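PDB 1QO8: probable fumarate reductase Ifc3 from Shewanella frigidimarina, which catalyses the essentially one-way reduction of fumarate to succinate in vitro, using FAD and four covalently bound c-type hemes. Local coordinates for residues 180-190 / 228-238; 351-359 / 532-540. All coordinates share one frame; numbering follows the deposited sequence.

Contact 1 of 2, residues 180-190 / 228-238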
loop_
_atom_site.group_PDB
_atom_site.type_symbol
_atom_site.label_atom_id
_atom_site.label_comp_id
_atom_site.label_asym_id
_atom_site.label_seq_id
_atom_site.Cartn_x
_atom_site.Cartn_y
_atom_site.Cartn_z
ATOM N N VAL A 180 11.294 -33.696 -22.082
ATOM C CA VAL A 180 11.566 -32.826 -20.954
ATOM C C VAL A 180 10.984 -33.429 -19.677
ATOM O O VAL A 180 9.787 -33.692 -19.561
ATOM C CB VAL A 180 11.043 -31.408 -21.251
ATOM C CG1 VAL A 180 10.997 -30.615 -19.963
ATOM C CG2 VAL A 180 11.878 -30.701 -22.297
ATOM N N GLU A 181 11.845 -33.675 -18.711
ATOM C CA GLU A 181 11.405 -34.097 -17.381
ATOM C C GLU A 181 11.169 -32.868 -16.505
ATOM O O GLU A 181 11.972 -31.939 -16.529
ATOM C CB GLU A 181 12.424 -35.044 -16.793
ATOM C CG GLU A 181 13.407 -34.613 -15.741
ATOM C CD GLU A 181 14.381 -35.733 -15.372
ATOM O OE1 GLU A 181 14.709 -36.557 -16.274
ATOM O OE2 GLU A 181 14.836 -35.787 -14.204
ATOM N N ASP A 182 10.075 -32.803 -15.771
ATOM C CA ASP A 182 9.768 -31.656 -14.927
ATOM C C ASP A 182 8.990 -32.214 -13.748
ATOM O O ASP A 182 8.576 -33.369 -13.809
ATOM C CB ASP A 182 8.962 -30.634 -15.703
ATOM C CG ASP A 182 8.723 -29.278 -15.064
ATOM O OD1 ASP A 182 9.411 -28.973 -14.054
ATOM O OD2 ASP A 182 7.874 -28.520 -15.629
ATOM N N LYS A 183 8.910 -31.513 -12.635
ATOM C CA LYS A 183 8.216 -31.990 -11.447
ATOM C C LYS A 183 7.486 -30.782 -10.851
ATOM O O LYS A 183 7.995 -29.658 -10.931
ATOM C CB LYS A 183 9.100 -32.540 -10.323
ATOM C CG LYS A 183 10.030 -33.660 -10.734
ATOM C CD LYS A 183 10.966 -34.127 -9.631
ATOM C CE LYS A 183 12.046 -35.042 -10.208
ATOM N NZ LYS A 183 11.604 -36.472 -10.119
ATOM N N VAL A 184 6.349 -31.059 -10.281
ATOM C CA VAL A 184 5.549 -30.036 -9.637
ATOM C C VAL A 184 6.371 -29.242 -8.626
ATOM O O VAL A 184 6.250 -28.011 -8.574
ATOM C CB VAL A 184 4.333 -30.671 -8.973
ATOM C CG1 VAL A 184 3.649 -29.699 -8.016
ATOM C CG2 VAL A 184 3.319 -31.099 -10.004
ATOM N N GLU A 185 7.254 -29.895 -7.872
ATOM C CA GLU A 185 8.043 -29.244 -6.851
ATOM C C GLU A 185 9.026 -28.319 -7.532
ATOM O O GLU A 185 9.348 -27.310 -6.933
ATOM C CB GLU A 185 8.776 -30.210 -5.896
ATOM C CG GLU A 185 9.061 -31.591 -6.486
ATOM C CD GLU A 185 7.790 -32.416 -6.644
ATOM O OE1 GLU A 185 7.110 -32.735 -5.647
ATOM O OE2 GLU A 185 7.427 -32.738 -7.790
ATOM N N TRP A 186 9.530 -28.652 -8.719
ATOM C CA TRP A 186 10.421 -27.743 -9.426
ATOM C C TRP A 186 9.706 -26.461 -9.840
ATOM O O TRP A 186 10.232 -25.347 -9.706
ATOM C CB TRP A 186 11.015 -28.502 -10.606
ATOM C CG TRP A 186 11.968 -29.599 -10.167
ATOM C CD1 TRP A 186 12.386 -29.919 -8.909
ATOM C CD2 TRP A 186 12.669 -30.495 -11.041
ATOM N NE1 TRP A 186 13.254 -30.962 -8.920
ATOM C CE2 TRP A 186 13.456 -31.333 -10.228
ATOM C CE3 TRP A 186 12.659 -30.702 -12.425
ATOM C CZ2 TRP A 186 14.252 -32.363 -10.768
ATOM C CZ3 TRP A 186 13.454 -31.710 -12.952
ATOM C CH2 TRP A 186 14.237 -32.529 -12.122
ATOM N N PHE A 187 8.516 -26.639 -10.397
ATOM C CA PHE A 187 7.648 -25.482 -10.737
ATOM C C PHE A 187 7.429 -24.616 -9.492
ATOM O O PHE A 187 7.533 -23.387 -9.489
ATOM C CB PHE A 187 6.305 -26.012 -11.284
ATOM C CG PHE A 187 5.342 -24.984 -11.814
ATOM C CD1 PHE A 187 4.858 -23.955 -11.026
ATOM C CD2 PHE A 187 4.932 -25.007 -13.132
ATOM C CE1 PHE A 187 3.982 -22.994 -11.518
ATOM C CE2 PHE A 187 4.055 -24.050 -13.644
ATOM C CZ PHE A 187 3.590 -23.020 -12.847
ATOM N N ILE A 188 7.030 -25.275 -8.394
ATOM C CA ILE A 188 6.796 -24.592 -7.124
ATOM C C ILE A 188 7.990 -23.857 -6.613
ATOM O O ILE A 188 7.896 -22.620 -6.486
ATOM C CB ILE A 188 6.187 -25.538 -6.081
ATOM C CG1 ILE A 188 4.784 -25.924 -6.570
ATOM C CG2 ILE A 188 6.079 -24.962 -4.672
ATOM C CD1 ILE A 188 4.293 -27.187 -5.857
ATOM N N GLU A 189 9.155 -24.506 -6.485
ATOM C CA GLU A 189 10.365 -23.844 -6.044
ATOM C C GLU A 189 10.818 -22.714 -6.955
ATOM O O GLU A 189 11.367 -21.675 -6.549
ATOM C CB GLU A 189 11.494 -24.892 -6.039
ATOM C CG GLU A 189 11.383 -26.042 -5.076
ATOM C CD GLU A 189 12.491 -27.078 -5.225
ATOM O OE1 GLU A 189 13.557 -26.879 -5.872
ATOM O OE2 GLU A 189 12.275 -28.163 -4.634
ATOM N N ASP A 190 10.755 -22.962 -8.293
ATOM C CA ASP A 190 11.149 -21.929 -9.236
ATOM C C ASP A 190 10.337 -20.661 -9.027
ATOM O O ASP A 190 10.838 -19.529 -9.098
ATOM C CB ASP A 190 10.935 -22.440 -10.687
ATOM C CG ASP A 190 11.957 -23.453 -11.208
ATOM O OD1 ASP A 190 12.881 -23.892 -10.504
ATOM O OD2 ASP A 190 11.864 -23.900 -12.385
ATOM N N LEU A 228 7.115 -25.637 -27.147
ATOM C CA LEU A 228 7.620 -25.702 -25.780
ATOM C C LEU A 228 8.977 -25.009 -25.694
ATOM O O LEU A 228 9.926 -25.389 -26.392
ATOM C CB LEU A 228 7.757 -27.146 -25.275
ATOM C CG LEU A 228 8.284 -27.305 -23.851
ATOM C CD1 LEU A 228 7.294 -26.839 -22.790
ATOM C CD2 LEU A 228 8.648 -28.764 -23.511
ATOM N N LYS A 229 9.115 -24.021 -24.832
ATOM C CA LYS A 229 10.325 -23.279 -24.644
ATOM C C LYS A 229 10.532 -23.020 -23.133
ATOM O O LYS A 229 9.688 -23.273 -22.274
ATOM C CB LYS A 229 10.388 -21.878 -25.310
ATOM C CG LYS A 229 10.518 -21.968 -26.843
ATOM C CD LYS A 229 10.955 -20.615 -27.404
ATOM C CE LYS A 229 11.496 -20.738 -28.829
ATOM N NZ LYS A 229 10.333 -20.753 -29.782
ATOM N N ARG A 230 11.752 -22.489 -22.940
ATOM C CA ARG A 230 12.226 -22.225 -21.631
ATOM C C ARG A 230 12.102 -20.732 -21.406
ATOM O O ARG A 230 12.422 -19.991 -22.336
ATOM C CB ARG A 230 13.715 -22.634 -21.415
ATOM C CG ARG A 230 14.001 -22.412 -19.910
ATOM C CD ARG A 230 15.246 -23.125 -19.425
ATOM N NE ARG A 230 15.290 -24.540 -19.712
ATOM C CZ ARG A 230 16.384 -25.273 -19.479
ATOM N NH1 ARG A 230 17.482 -24.713 -18.952
ATOM N NH2 ARG A 230 16.413 -26.570 -19.745
ATOM N N SER A 231 11.686 -20.361 -20.197
ATOM C CA SER A 231 11.636 -18.963 -19.868
ATOM C C SER A 231 12.475 -18.716 -18.598
ATOM O O SER A 231 12.651 -19.634 -17.803
ATOM C CB SER A 231 10.214 -18.546 -19.456
ATOM O OG SER A 231 9.294 -18.614 -20.510
ATOM N N GLY A 232 12.785 -17.454 -18.444
ATOM C CA GLY A 232 13.604 -16.942 -17.363
ATOM C C GLY A 232 13.132 -17.374 -16.005
ATOM O O GLY A 232 11.930 -17.405 -15.740
ATOM N N GLY A 233 14.034 -17.973 -15.218
ATOM C CA GLY A 233 13.720 -18.422 -13.877
ATOM C C GLY A 233 13.252 -19.857 -13.861
ATOM O O GLY A 233 12.997 -20.419 -12.796
ATOM N N ALA A 234 13.057 -20.440 -15.049
ATOM C CA ALA A 234 12.568 -21.829 -15.043
ATOM C C ALA A 234 13.806 -22.730 -15.257
ATOM O O ALA A 234 14.709 -22.364 -16.037
ATOM C CB ALA A 234 11.580 -22.062 -16.127
ATOM N N ARG A 235 13.774 -23.873 -14.584
ATOM C CA ARG A 235 14.992 -24.685 -14.633
ATOM C C ARG A 235 14.898 -25.686 -15.776
ATOM O O ARG A 235 15.914 -26.212 -16.189
ATOM C CB ARG A 235 15.193 -25.345 -13.260
ATOM C CG ARG A 235 14.353 -26.556 -13.051
ATOM C CD ARG A 235 14.531 -27.194 -11.667
ATOM N NE ARG A 235 14.151 -26.219 -10.636
ATOM C CZ ARG A 235 14.108 -26.481 -9.329
ATOM N NH1 ARG A 235 14.423 -27.711 -8.924
ATOM N NH2 ARG A 235 13.769 -25.574 -8.416
ATOM N N VAL A 236 13.727 -26.018 -16.273
ATOM C CA VAL A 236 13.483 -26.760 -17.499
ATOM C C VAL A 236 12.405 -26.046 -18.338
ATOM O O VAL A 236 11.820 -25.009 -17.931
ATOM C CB VAL A 236 13.024 -28.201 -17.250
ATOM C CG1 VAL A 236 13.158 -28.985 -18.568
ATOM C CG2 VAL A 236 13.842 -29.059 -16.285
ATOM N N ASP A 237 12.160 -26.543 -19.544
ATOM C CA ASP A 237 11.299 -25.906 -20.526
ATOM C C ASP A 237 9.848 -26.167 -20.119
ATOM O O ASP A 237 9.563 -27.338 -19.940
ATOM C CB ASP A 237 11.511 -26.549 -21.901
ATOM C CG ASP A 237 12.876 -26.276 -22.474
ATOM O OD1 ASP A 237 13.843 -26.016 -21.717
ATOM O OD2 ASP A 237 12.920 -26.355 -23.723
ATOM N N ARG A 238 9.068 -25.148 -19.859
ATOM C CA ARG A 238 7.701 -25.351 -19.326
ATOM C C ARG A 238 6.681 -24.419 -19.942
ATOM O O ARG A 238 5.501 -24.354 -19.651
ATOM C CB ARG A 238 7.849 -24.799 -17.880
ATOM C CG ARG A 238 7.265 -25.692 -16.830
ATOM C CD ARG A 238 7.494 -25.041 -15.463
ATOM N NE ARG A 238 8.300 -25.983 -14.693
ATOM C CZ ARG A 238 9.369 -25.510 -14.037
ATOM N NH1 ARG A 238 9.742 -24.235 -14.021
ATOM N NH2 ARG A 238 10.097 -26.414 -13.408
HETATM O O HOH W 1 13.388 -18.985 -10.298
#
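Arg235 turns CG into the position between its backbone N and carbonyl carbon (chi1 80°) and bends again at chi3, which lays its guanidinium over the indole of Trp186 and its edge against Glu189 and Asp190. The result is a five-residue salt-bridge network that ties the first two turns of helix 184-194 and Asp182 just before them to the loop between strands 227-229 and 239-241 of the flavoprotein region. The stack on Trp186 is off-centre, with Arg235 CZ 4.2 Å from the centroid of the five-membered ring and the planes 26° apart; the aliphatic part of Lys183 lies on the opposite ring face. Asp190 OD1 takes both NE (2.7 Å) and NH2 of Arg235, while NH1 and NH2 of that guanidinium converge on Glu189 OE1 from one face of the carboxylate. Replacing Arg235 with alanine would remove the guanidinium, and is likely to leave Glu189 without its charge partner, Asp190 OD1 without two donors and this face of the indole without its stacked group. Arg238 spans two acids: its NE and NH2 grip the two oxygens of Asp182 side-on, NE to OD2 at 2.7 Å, and Gln175 also bonds to Asp182 OD2. Over the Arg238 guanidinium lies the backbone of Phe187. Asp190 OD2 joins the two arginines, accepting the Arg235 backbone N at 2.9 Å and, on its anti side, Arg238 NH1 at 2.7 Å.

Contact 2 of 2, residues 351-359 / 532-540. With FAD (flavin-adenine dinucleotide), chain G.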
loop_
_atom_site.group_PDB
_atom_site.type_symbol
_atom_site.label_atom_id
_atom_site.label_comp_id
_atom_site.label_asym_id
_atom_site.label_seq_id
_atom_site.Cartn_x
_atom_site.Cartn_y
_atom_site.Cartn_z
ATOM N N MET A 351 -5.603 -6.652 1.004
ATOM C CA MET A 351 -4.724 -6.729 -0.115
ATOM C C MET A 351 -3.532 -7.630 0.187
ATOM O O MET A 351 -3.228 -7.959 1.364
ATOM C CB MET A 351 -4.211 -5.370 -0.548
ATOM C CG MET A 351 -5.146 -4.186 -0.769
ATOM S SD MET A 351 -6.188 -4.589 -2.181
ATOM C CE MET A 351 -7.846 -4.205 -1.605
ATOM N N THR A 352 -2.855 -8.123 -0.811
ATOM C CA THR A 352 -1.624 -8.939 -0.592
ATOM C C THR A 352 -0.479 -8.297 -1.371
ATOM O O THR A 352 -0.623 -8.079 -2.624
ATOM C CB THR A 352 -1.816 -10.398 -1.049
ATOM O OG1 THR A 352 -2.814 -11.081 -0.289
ATOM C CG2 THR A 352 -0.547 -11.262 -0.935
ATOM N N ASP A 353 0.660 -8.046 -0.735
ATOM C CA ASP A 353 1.788 -7.428 -1.432
ATOM C C ASP A 353 1.369 -6.288 -2.341
ATOM O O ASP A 353 1.890 -6.150 -3.497
ATOM C CB ASP A 353 2.606 -8.459 -2.281
ATOM C CG ASP A 353 3.008 -9.712 -1.540
ATOM O OD1 ASP A 353 3.376 -9.586 -0.329
ATOM O OD2 ASP A 353 3.001 -10.853 -2.061
ATOM N N ILE A 354 0.551 -5.336 -1.844
ATOM C CA ILE A 354 -0.258 -4.501 -2.745
ATOM C C ILE A 354 0.617 -3.616 -3.620
ATOM O O ILE A 354 0.393 -3.286 -4.806
ATOM C CB ILE A 354 -1.255 -3.663 -1.946
ATOM C CG1 ILE A 354 -2.187 -2.806 -2.801
ATOM C CG2 ILE A 354 -0.504 -2.767 -0.952
ATOM C CD1 ILE A 354 -3.142 -3.617 -3.697
ATOM N N ASP A 355 1.776 -3.246 -3.058
ATOM C CA ASP A 355 2.601 -2.204 -3.683
ATOM C C ASP A 355 3.683 -2.792 -4.603
ATOM O O ASP A 355 4.439 -1.981 -5.158
ATOM C CB ASP A 355 3.172 -1.263 -2.639
ATOM C CG ASP A 355 4.002 -1.810 -1.504
ATOM O OD1 ASP A 355 3.773 -2.965 -1.106
ATOM O OD2 ASP A 355 4.889 -1.074 -1.032
ATOM N N TRP A 356 3.680 -4.052 -4.939
ATOM C CA TRP A 356 4.800 -4.710 -5.641
ATOM C C TRP A 356 4.561 -4.639 -7.165
ATOM O O TRP A 356 3.511 -5.148 -7.596
ATOM C CB TRP A 356 5.111 -6.144 -5.141
ATOM C CG TRP A 356 5.911 -5.987 -3.869
ATOM C CD1 TRP A 356 5.427 -5.946 -2.590
ATOM C CD2 TRP A 356 7.318 -5.793 -3.762
ATOM N NE1 TRP A 356 6.437 -5.741 -1.677
ATOM C CE2 TRP A 356 7.606 -5.628 -2.383
ATOM C CE3 TRP A 356 8.341 -5.698 -4.704
ATOM C CZ2 TRP A 356 8.907 -5.382 -1.927
ATOM C CZ3 TRP A 356 9.626 -5.427 -4.246
ATOM C CH2 TRP A 356 9.896 -5.329 -2.872
ATOM N N VAL A 357 5.333 -3.791 -7.829
ATOM C CA VAL A 357 5.202 -3.478 -9.248
ATOM C C VAL A 357 6.490 -3.843 -10.032
ATOM O O VAL A 357 7.666 -3.626 -9.682
ATOM C CB VAL A 357 4.855 -1.999 -9.455
ATOM C CG1 VAL A 357 4.688 -1.604 -10.931
ATOM C CG2 VAL A 357 3.592 -1.653 -8.629
ATOM N N GLN A 358 6.217 -4.690 -11.043
ATOM C CA GLN A 358 7.290 -5.179 -11.933
ATOM C C GLN A 358 7.301 -4.288 -13.168
ATOM O O GLN A 358 6.267 -3.924 -13.744
ATOM C CB GLN A 358 7.177 -6.619 -12.304
ATOM C CG GLN A 358 8.160 -7.063 -13.427
ATOM C CD GLN A 358 7.665 -8.446 -13.789
ATOM O OE1 GLN A 358 6.715 -8.590 -14.540
ATOM N NE2 GLN A 358 8.295 -9.447 -13.195
ATOM N N ALA A 359 8.558 -3.994 -13.529
ATOM C CA ALA A 359 8.748 -3.171 -14.734
ATOM C C ALA A 359 9.638 -3.846 -15.765
ATOM O O ALA A 359 10.442 -4.668 -15.397
ATOM C CB ALA A 359 9.498 -1.892 -14.344
ATOM N N GLY A 532 -3.342 -10.472 -5.452
ATOM C CA GLY A 532 -1.933 -10.374 -5.067
ATOM C C GLY A 532 -1.471 -11.690 -4.515
ATOM O O GLY A 532 -2.382 -12.525 -4.248
ATOM N N GLY A 533 -0.257 -12.123 -4.244
ATOM C CA GLY A 533 -0.013 -13.421 -3.667
ATOM C C GLY A 533 0.446 -14.576 -4.542
ATOM O O GLY A 533 1.120 -15.506 -4.045
ATOM N N VAL A 534 0.085 -14.754 -5.780
ATOM C CA VAL A 534 0.535 -15.860 -6.627
ATOM C C VAL A 534 2.030 -15.709 -6.941
ATOM O O VAL A 534 2.771 -16.649 -6.908
ATOM C CB VAL A 534 -0.318 -15.900 -7.919
ATOM C CG1 VAL A 534 0.205 -17.075 -8.785
ATOM C CG2 VAL A 534 -1.756 -16.172 -7.527
ATOM N N HIS A 535 2.507 -14.491 -7.194
ATOM C CA HIS A 535 3.813 -14.155 -7.658
ATOM C C HIS A 535 4.755 -13.538 -6.625
ATOM O O HIS A 535 5.941 -13.311 -6.934
ATOM C CB HIS A 535 3.720 -13.165 -8.851
ATOM C CG HIS A 535 2.851 -13.700 -9.938
ATOM N ND1 HIS A 535 1.652 -13.080 -10.299
ATOM C CD2 HIS A 535 2.979 -14.819 -10.712
ATOM C CE1 HIS A 535 1.092 -13.756 -11.285
ATOM N NE2 HIS A 535 1.865 -14.825 -11.528
ATOM N N GLY A 536 4.289 -13.438 -5.377
ATOM C CA GLY A 536 5.112 -12.725 -4.395
ATOM C C GLY A 536 5.718 -11.461 -4.936
ATOM O O GLY A 536 4.982 -10.589 -5.441
ATOM N N TYR A 537 7.008 -11.243 -4.749
ATOM C CA TYR A 537 7.602 -9.950 -5.175
ATOM C C TYR A 537 8.021 -9.945 -6.624
ATOM O O TYR A 537 8.488 -8.888 -7.070
ATOM C CB TYR A 537 8.802 -9.580 -4.273
ATOM C CG TYR A 537 8.501 -9.195 -2.847
ATOM C CD1 TYR A 537 7.213 -9.295 -2.316
ATOM C CD2 TYR A 537 9.506 -8.690 -2.013
ATOM C CE1 TYR A 537 6.948 -8.914 -1.010
ATOM C CE2 TYR A 537 9.260 -8.307 -0.693
ATOM C CZ TYR A 537 7.974 -8.413 -0.208
ATOM O OH TYR A 537 7.660 -8.033 1.070
ATOM N N ASN A 538 7.849 -11.003 -7.431
ATOM C CA ASN A 538 8.335 -10.846 -8.841
ATOM C C ASN A 538 7.673 -11.895 -9.684
ATOM O O ASN A 538 7.840 -13.082 -9.362
ATOM C CB ASN A 538 9.857 -10.970 -8.870
ATOM C CG ASN A 538 10.394 -10.780 -10.286
ATOM O OD1 ASN A 538 10.164 -9.794 -10.972
ATOM N ND2 ASN A 538 11.041 -11.811 -10.810
ATOM N N ARG A 539 6.950 -11.505 -10.733
ATOM C CA ARG A 539 6.264 -12.503 -11.592
ATOM C C ARG A 539 7.326 -13.148 -12.506
ATOM O O ARG A 539 8.026 -12.329 -13.112
ATOM C CB ARG A 539 5.235 -11.769 -12.472
ATOM C CG ARG A 539 4.525 -12.531 -13.585
ATOM C CD ARG A 539 3.896 -11.645 -14.673
ATOM N NE ARG A 539 5.045 -10.951 -15.311
ATOM C CZ ARG A 539 5.697 -11.274 -16.423
ATOM N NH1 ARG A 539 5.201 -12.306 -17.112
ATOM N NH2 ARG A 539 6.786 -10.619 -16.806
ATOM N N LEU A 540 7.389 -14.477 -12.616
ATOM C CA LEU A 540 8.072 -15.091 -13.760
ATOM C C LEU A 540 7.323 -15.147 -15.069
ATOM O O LEU A 540 6.099 -15.388 -15.160
ATOM C CB LEU A 540 8.421 -16.552 -13.336
ATOM C CG LEU A 540 9.342 -16.639 -12.106
ATOM C CD1 LEU A 540 9.894 -18.033 -11.849
ATOM C CD2 LEU A 540 10.567 -15.729 -12.306
HETATM P PA FAD G . -6.560 -8.550 -18.242
HETATM O O1A FAD G . -6.258 -9.459 -19.393
HETATM O O2A FAD G . -6.050 -7.295 -18.192
HETATM O O5B FAD G . -8.063 -8.187 -18.523
HETATM C C5B FAD G . -8.913 -7.445 -17.555
HETATM C C4B FAD G . -10.290 -7.067 -18.299
HETATM O O4B FAD G . -11.062 -6.329 -17.231
HETATM C C3B FAD G . -10.062 -5.970 -19.390
HETATM O O3B FAD G . -10.394 -6.233 -20.679
HETATM C C2B FAD G . -10.498 -4.622 -18.708
HETATM O O2B FAD G . -11.043 -3.627 -19.610
HETATM C C1B FAD G . -11.627 -5.127 -17.890
HETATM N N9A FAD G . -11.941 -4.264 -16.743
HETATM C C8A FAD G . -11.080 -3.556 -15.942
HETATM N N7A FAD G . -11.710 -2.798 -15.087
HETATM C C5A FAD G . -13.066 -3.008 -15.321
HETATM C C6A FAD G . -14.277 -2.404 -14.772
HETATM N N6A FAD G . -14.282 -1.505 -13.827
HETATM N N1A FAD G . -15.430 -2.914 -15.271
HETATM C C2A FAD G . -15.480 -3.799 -16.324
HETATM N N3A FAD G . -14.409 -4.388 -16.902
HETATM C C4A FAD G . -13.249 -3.921 -16.366
HETATM N N1 FAD G . 2.335 -13.113 -18.588
HETATM C C2 FAD G . 2.628 -14.366 -18.811
HETATM O O2 FAD G . 2.565 -15.276 -18.052
HETATM N N3 FAD G . 3.087 -14.830 -20.081
HETATM C C4 FAD G . 3.188 -13.857 -21.070
HETATM O O4 FAD G . 3.612 -14.163 -22.148
HETATM C C4X FAD G . 2.914 -12.453 -20.773
HETATM N N5 FAD G . 3.080 -11.518 -21.721
HETATM C C5X FAD G . 2.754 -10.225 -21.486
HETATM C C6 FAD G . 2.936 -9.303 -22.526
HETATM C C7 FAD G . 2.607 -7.984 -22.322
HETATM C C7M FAD G . 2.768 -6.939 -23.379
HETATM C C8 FAD G . 2.043 -7.605 -21.051
HETATM C C8M FAD G . 1.613 -6.185 -20.842
HETATM C C9 FAD G . 1.835 -8.511 -20.043
HETATM C C9A FAD G . 2.174 -9.832 -20.218
HETATM N N10 FAD G . 2.039 -10.846 -19.248
HETATM C C10 FAD G . 2.389 -12.120 -19.482
HETATM C "C1'" FAD G . 1.134 -10.631 -18.075
HETATM C "C2'" FAD G . -0.235 -11.347 -18.326
HETATM O "O2'" FAD G . -0.456 -11.048 -19.746
HETATM C "C3'" FAD G . -1.289 -10.485 -17.589
HETATM O "O3'" FAD G . -1.004 -10.426 -16.185
HETATM C "C4'" FAD G . -2.594 -11.347 -17.515
HETATM O "O4'" FAD G . -3.020 -11.442 -18.908
HETATM C "C5'" FAD G . -3.649 -10.460 -16.762
HETATM O "O5'" FAD G . -4.999 -11.179 -17.085
HETATM P P FAD G . -6.330 -10.753 -16.436
HETATM O O1P FAD G . -7.343 -11.730 -16.986
HETATM O O2P FAD G . -6.035 -10.705 -15.075
HETATM O O3P FAD G . -6.474 -9.371 -16.849
HETATM O O HOH W 2 -3.785 -13.154 -1.600
HETATM O O HOH W 3 2.260 -11.272 -4.614
HETATM O O HOH W 4 5.859 -6.108 1.308
#
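Trp356 and Tyr537 lie face to face, the five-membered ring of the indole and the phenol ring having centroids 3.7 Å apart and planes 14° from parallel. Tyr537 CB sits over the six-membered ring of Trp356 as a CH-pi contact, and a water bridges Trp356 NE1 and Tyr537 OH at the rim of the stack. Asp353 stands almost perpendicular to the phenol, OD1 at its edge, and its OD2 takes a water that also binds Gly533 N and Gly536 O. These residues join the turn between strands 351-352 and 357-364 of the FAD-binding domain to the loop between strand 524-526 and helix 543-563, and the stack lies at the subunit boundary, where Leu516 of the second subunit packs on Trp356 and its Ser518 on Tyr537. Gln358, with CG anti to the backbone N (chi1 170°) and an extended chain, brings its amide to Arg539 at 89° to the guanidinium. NE and NH2 of Arg539 both reach Gln358 OE1 at 3.0 Å, NE in the carbonyl plane and NH2 above it. Gln358 NE2 donates to Arg539 O and Asn538 OD1, each at 2.9 Å. Arg539, which probably binds fumarate as in related enzymes, places NH1 3.3 Å from FAD N1.

Both contacts are partly buried, but contact 1 lies farther out, its centre about 24 Å from that of the chain against about 16 Å for contact 2. Their chemistry differs as well: contact 1 joins a helix and the residues before it to a loop, mainly by salt bridges and a guanidinium on an indole, whereas contact 2 links strands to a loop by an aromatic stack, bridging waters and hydrogen bonds of the Gln358 amide, two from the Arg539 guanidinium, which faces the flavin. Contact 2 borders the second subunit, while no other chain touches contact 1. The two meet where Leu540 CD1 packs 3.3 Å from Asp190 O, bringing the end of segment 532-540 against both segments of contact 1.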